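Local coordinates for protein mRNA interferase YafQ (Escherichia coli, PDB 4MMG) that cleaves ribosome-bound mRNA at lysine codons as the endoribonuclease toxin of a type II toxin-antitoxin system, inhibiting translation elongation, at residues T87-Q90 / A91-F94; K76-D79 / K80-R83. The protein carries 1 engineered substitution. All blocks are in the same frame, centred on the assembly; numbering follows the deposited sequence.

Contact 1: residues T87-Q90 / A91-F94; sequences TGTQ and AALF. Engineered in segment 87-90: Gln90 (natural residue His).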
ATOM      1  N   THR A  87       0.532   3.549   4.919  1.00  9.26           N
ATOM      2  CA  THR A  87       0.316   4.517   3.852  1.00  9.62           C
ATOM      3  C   THR A  87       0.555   5.935   4.359  1.00 10.25           C
ATOM      4  O   THR A  87       0.249   6.252   5.511  1.00 12.36           O
ATOM      5  CB  THR A  87      -1.078   4.356   3.188  1.00 10.50           C
ATOM      6  OG1 THR A  87      -1.136   5.157   2.005  1.00  9.74           O
ATOM      7  CG2 THR A  87      -2.196   4.778   4.128  1.00 11.09           C
ATOM      8  N   GLY A  88       1.134   6.781   3.512  1.00  7.91           N
ATOM      9  CA  GLY A  88       1.416   8.149   3.893  1.00  9.89           C
ATOM     10  C   GLY A  88       2.479   8.755   3.003  1.00  9.13           C
ATOM     11  O   GLY A  88       2.724   8.276   1.898  1.00  9.18           O
ATOM     12  N   THR A  89       3.120   9.808   3.492  1.00  9.32           N
ATOM     13  CA  THR A  89       4.173  10.468   2.741  1.00  8.79           C
ATOM     14  C   THR A  89       5.430   9.617   2.745  1.00  9.06           C
ATOM     15  O   THR A  89       5.603   8.734   3.588  1.00  9.78           O
ATOM     16  CB  THR A  89       4.535  11.841   3.332  1.00  9.43           C
ATOM     17  OG1 THR A  89       5.067  11.660   4.648  1.00 10.64           O
ATOM     18  CG2 THR A  89       3.318  12.766   3.387  1.00 12.29           C
ATOM     19  N   GLN A  90       6.324   9.899   1.810  1.00 10.03           N
ATOM     20  CA  GLN A  90       7.607   9.223   1.793  1.00  8.99           C
ATOM     21  C   GLN A  90       8.383   9.496   3.084  1.00 12.85           C
ATOM     22  O   GLN A  90       9.008   8.596   3.644  1.00 11.25           O
ATOM     23  CB  GLN A  90       8.404   9.686   0.583  1.00 12.64           C
ATOM     24  CG  GLN A  90       9.702   8.940   0.384  1.00 14.28           C
ATOM     25  CD  GLN A  90      10.275   9.183  -0.990  1.00 16.43           C
ATOM     26  OE1 GLN A  90       9.936   8.484  -1.949  1.00 21.74           O
ATOM     27  NE2 GLN A  90      11.137  10.182  -1.100  1.00 19.70           N
ATOM     28  N   ALA A  91       8.331  10.733   3.569  1.00 10.50           N
ATOM     29  CA  ALA A  91       9.023  11.098   4.804  1.00 11.33           C
ATOM     30  C   ALA A  91       8.500  10.318   6.004  1.00 12.56           C
ATOM     31  O   ALA A  91       9.284   9.830   6.823  1.00 13.54           O
ATOM     32  CB  ALA A  91       8.904  12.597   5.054  1.00 13.25           C
ATOM     33  N   ALA A  92       7.181  10.202   6.115  1.00 10.32           N
ATOM     34  CA  ALA A  92       6.584   9.495   7.244  1.00 11.13           C
ATOM     35  C   ALA A  92       6.927   8.009   7.228  1.00 11.23           C
ATOM     36  O   ALA A  92       7.209   7.417   8.277  1.00 12.41           O
ATOM     37  CB  ALA A  92       5.070   9.690   7.259  1.00 11.03           C
ATOM     38  N   LEU A  93       6.925   7.416   6.039  1.00 10.34           N
ATOM     39  CA  LEU A  93       7.068   5.967   5.911  1.00 10.90           C
ATOM     40  C   LEU A  93       8.528   5.513   5.909  1.00 10.30           C
ATOM     41  O   LEU A  93       8.830   4.391   6.331  1.00 13.11           O
ATOM     42  CB  LEU A  93       6.353   5.473   4.648  1.00 11.36           C
ATOM     43  CG  LEU A  93       4.891   5.054   4.837  1.00 13.45           C
ATOM     44  CD1 LEU A  93       4.060   6.095   5.589  1.00 11.79           C
ATOM     45  CD2 LEU A  93       4.252   4.714   3.488  1.00 12.81           C
ATOM     46  N   PHE A  94       9.427   6.372   5.433  1.00 10.83           N
ATOM     47  CA  PHE A  94      10.825   5.971   5.266  1.00 10.77           C
ATOM     48  C   PHE A  94      11.824   6.758   6.103  1.00 11.15           C
ATOM     49  O   PHE A  94      12.910   6.254   6.383  1.00 11.33           O
ATOM     50  CB  PHE A  94      11.243   6.087   3.801  1.00 11.56           C
ATOM     51  CG  PHE A  94      10.510   5.154   2.887  1.00 12.28           C
ATOM     52  CD1 PHE A  94      10.965   3.862   2.682  1.00 16.66           C
ATOM     53  CD2 PHE A  94       9.368   5.572   2.228  1.00 12.90           C
ATOM     54  CE1 PHE A  94      10.290   3.003   1.833  1.00 18.35           C
ATOM     55  CE2 PHE A  94       8.685   4.719   1.379  1.00 13.86           C
ATOM     56  CZ  PHE A  94       9.147   3.433   1.189  1.00 16.46           C
TER
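Thr89 is the N-cap of the short C-terminal helix 90-94 and caps it through its hydroxyl. Its OG1 accepts a hydrogen bond from Ala92 N at 3.0 Å, with an N-H...O angle of 158°. Its chi1 of 64° sets OG1 between the backbone N and the carbonyl carbon, facing the first turn. The same oxygen lies 3.3 Å from Ala92 CB, so the methyl packs alongside the cap.

Two backbone bonds then form the single helical turn. Leu93 N donates to Thr89 O at 3.1 Å, and Phe94 N donates to Gln90 O at 2.9 Å.

Leu93 reaches back to the end of the strand with both methyls: CD1 and CD2 each lie 3.7 Å from Gly88 N. Gly88 has backbone angles that suit a residue without a side chain.

At the far end of the turn, Phe94 CD2 meets the CG methylene of Gln90 at 3.9 Å. The Gln90 amide plane and the ring are nearly perpendicular, 86° apart. The backbone O of Gln90 lies at the ring edge, near its plane, 3.4 Å from Phe94 CD2. Gln90 is engineered and replaces the natural histidine, the inferred proton donor of the active site. Its CG is anti to the backbone N, and the extended chain carries the amide away from the helix.

The contact joins strand 81-88 to helix 90-94. Thr87 OG1 bonds to Ile72 O on the adjacent strand 71-77. Leu93 and Phe94 pack on that strand at Ile74, and Phe94 also meets the ring of Trp59.

Contact 2: residues K76-D79 / K80-R83; sequences KLTD and KLLR. With SO4 (sulfate ion), chain E.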
ATOM      1  N   LYS A  76       2.679  -6.006   1.501  1.00  9.81           N
ATOM      2  CA  LYS A  76       3.393  -7.247   1.241  1.00  9.76           C
ATOM      3  C   LYS A  76       2.486  -8.154   0.431  1.00 10.99           C
ATOM      4  O   LYS A  76       1.284  -8.222   0.693  1.00 11.37           O
ATOM      5  CB  LYS A  76       3.815  -7.926   2.548  1.00 10.66           C
ATOM      6  CG  LYS A  76       4.397  -9.327   2.344  1.00 13.04           C
ATOM      7  CD  LYS A  76       4.927  -9.912   3.641  1.00 14.79           C
ATOM      8  CE  LYS A  76       6.247  -9.283   4.035  1.00 19.22           C
ATOM      9  NZ  LYS A  76       6.733  -9.834   5.333  1.00 19.77           N
ATOM     10  N   LEU A  77       3.051  -8.819  -0.570  1.00 11.13           N
ATOM     11  CA  LEU A  77       2.283  -9.753  -1.381  1.00 12.79           C
ATOM     12  C   LEU A  77       3.063 -11.043  -1.603  1.00 14.34           C
ATOM     13  O   LEU A  77       4.136 -11.041  -2.219  1.00 15.90           O
ATOM     14  CB  LEU A  77       1.896  -9.130  -2.726  1.00 12.37           C
ATOM     15  CG  LEU A  77       1.033 -10.011  -3.631  1.00 13.45           C
ATOM     16  CD1 LEU A  77      -0.335 -10.213  -3.017  1.00 15.72           C
ATOM     17  CD2 LEU A  77       0.917  -9.370  -4.998  1.00 17.97           C
ATOM     18  N   THR A  78       2.526 -12.135  -1.069  1.00 14.39           N
ATOM     19  CA  THR A  78       3.045 -13.467  -1.358  1.00 17.04           C
ATOM     20  C   THR A  78       1.907 -14.328  -1.896  1.00 16.60           C
ATOM     21  O   THR A  78       0.784 -13.846  -2.076  1.00 16.49           O
ATOM     22  CB  THR A  78       3.622 -14.129  -0.098  1.00 16.81           C
ATOM     23  OG1 THR A  78       2.550 -14.497   0.778  1.00 17.91           O
ATOM     24  CG2 THR A  78       4.581 -13.188   0.619  1.00 18.02           C
ATOM     25  N   ASP A  79       2.185 -15.602  -2.154  1.00 18.83           N
ATOM     26  CA  ASP A  79       1.127 -16.507  -2.593  1.00 22.95           C
ATOM     27  C   ASP A  79       0.085 -16.711  -1.491  1.00 22.44           C
ATOM     28  O   ASP A  79      -1.075 -17.014  -1.773  1.00 27.09           O
ATOM     29  CB  ASP A  79       1.701 -17.856  -3.032  1.00 24.07           C
ATOM     30  CG  ASP A  79       2.532 -17.758  -4.299  1.00 32.50           C
ATOM     31  OD1 ASP A  79       2.470 -16.715  -4.983  1.00 33.67           O
ATOM     32  OD2 ASP A  79       3.248 -18.733  -4.614  1.00 38.92           O
ATOM     33  N   LYS A  80       0.504 -16.520  -0.242  1.00 20.15           N
ATOM     34  CA  LYS A  80      -0.341 -16.787   0.919  1.00 22.47           C
ATOM     35  C   LYS A  80      -1.049 -15.555   1.473  1.00 20.83           C
ATOM     36  O   LYS A  80      -2.099 -15.667   2.106  1.00 21.63           O
ATOM     37  CB  LYS A  80       0.483 -17.416   2.042  1.00 26.58           C
ATOM     38  CG  LYS A  80       1.032 -18.787   1.714  1.00 33.61           C
ATOM     39  CD  LYS A  80       1.681 -19.413   2.934  1.00 39.27           C
ATOM     40  CE  LYS A  80       2.331 -20.730   2.562  1.00 42.62           C
ATOM     41  NZ  LYS A  80       1.503 -21.455   1.560  1.00 46.60           N
ATOM     42  N   LEU A  81      -0.475 -14.377   1.269  1.00 19.36           N
ATOM     43  CA  LEU A  81      -1.046 -13.205   1.918  1.00 16.36           C
ATOM     44  C   LEU A  81      -0.911 -11.929   1.113  1.00 13.43           C
ATOM     45  O   LEU A  81       0.044 -11.750   0.346  1.00 14.23           O
ATOM     46  CB  LEU A  81      -0.462 -13.020   3.327  1.00 20.82           C
ATOM     47  CG  LEU A  81       0.994 -12.605   3.541  1.00 21.71           C
ATOM     48  CD1 LEU A  81       1.194 -11.095   3.415  1.00 21.76           C
ATOM     49  CD2 LEU A  81       1.471 -13.072   4.910  1.00 24.24           C
ATOM     50  N   LEU A  82      -1.899 -11.057   1.281  1.00 10.38           N
ATOM     51  CA  LEU A  82      -1.771  -9.665   0.876  1.00 10.81           C
ATOM     52  C   LEU A  82      -1.929  -8.865   2.152  1.00 11.27           C
ATOM     53  O   LEU A  82      -2.960  -8.956   2.813  1.00 12.65           O
ATOM     54  CB  LEU A  82      -2.865  -9.283  -0.114  1.00  9.92           C
ATOM     55  CG  LEU A  82      -3.129  -7.787  -0.331  1.00 10.35           C
ATOM     56  CD1 LEU A  82      -1.907  -7.063  -0.893  1.00 12.29           C
ATOM     57  CD2 LEU A  82      -4.329  -7.598  -1.257  1.00 12.00           C
ATOM     58  N   ARG A  83      -0.911  -8.097   2.512  1.00  9.73           N
ATOM     59  CA  ARG A  83      -0.959  -7.329   3.752  1.00  9.65           C
ATOM     60  C   ARG A  83      -0.729  -5.843   3.485  1.00 10.50           C
ATOM     61  O   ARG A  83       0.327  -5.439   2.992  1.00 11.71           O
ATOM     62  CB  ARG A  83       0.073  -7.854   4.752  1.00 11.32           C
ATOM     63  CG  ARG A  83       0.143  -7.075   6.054  1.00 12.75           C
ATOM     64  CD  ARG A  83       1.084  -7.777   7.031  1.00 14.53           C
ATOM     65  NE  ARG A  83       1.132  -7.118   8.330  1.00 14.35           N
ATOM     66  CZ  ARG A  83       0.364  -7.450   9.367  1.00 17.06           C
ATOM     67  NH1 ARG A  83      -0.520  -8.437   9.259  1.00 14.53           N
ATOM     68  NH2 ARG A  83       0.478  -6.792  10.515  1.00 17.10           N
TER
HETATM   69  S   SO4 E 103       3.254  -5.289  12.181  1.00 30.95           S
HETATM   70  O1  SO4 E 103       4.357  -4.338  12.297  1.00 34.36           O
HETATM   71  O2  SO4 E 103       2.884  -5.453  10.774  1.00 21.71           O
HETATM   72  O3  SO4 E 103       2.119  -4.786  12.954  1.00 29.79           O
HETATM   73  O4  SO4 E 103       3.671  -6.581  12.715  1.00 37.28           O
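Lys76 and Arg83 form an antiparallel hydrogen-bonded pair at the end of the beta hairpin made by strands 71-77 and 81-88. The two segments run 163° apart. Lys76 N donates to Arg83 O at 2.8 Å, and Arg83 N returns a bond to Lys76 O at 2.9 Å. Leu77 and Leu82 form the next, non-hydrogen-bonded pair. Closer to the turn, Thr78 N bonds to Leu81 O.

Thr78 also holds the turn with its side chain. OG1 accepts from both Lys80 N and Leu81 N, each at 3.1 Å. Its chi1 of 72° places the hydroxyl between the backbone N and the carbonyl carbon, within bonding distance of both N-H groups.

Leu77 CD1 packs against Leu82 CB at 4.0 Å, on the face where Leu82 touches helix 29-40. On the other face, the aliphatic part of Lys76 crosses Leu81, with CG 3.8 Å from Leu81 CD1. Lys76 also makes a cation-pi contact with Tyr62.

Arg83 extends from the same face as Lys76. Its NE pairs with Glu85 and its NH1 with Glu10. Those salt bridges probably fix the guanidinium, whose NH2 donates to O2 of a sulfate ion at 2.8 Å.

In the fold
Contacts 1 and 2 share strand 81-88 and lie at its two ends. Contact 2 comes first in the chain, closing the hairpin where strand 71-77 turns back into 81-88. Contact 1 follows where 81-88 gives way to helix 90-94. Their centres are about 21 Å apart, on opposite sides of the chain's centre, and the segments do not otherwise touch. Contact 1 holds the altered active-site position Gln90, whereas contact 2 lies away from the active site. Arg83 binds one sulfate in contact 2, and a different sulfate lies about 4 Å from the Ala92 side chain in contact 1. Such ions probably come from the crystallisation liquor.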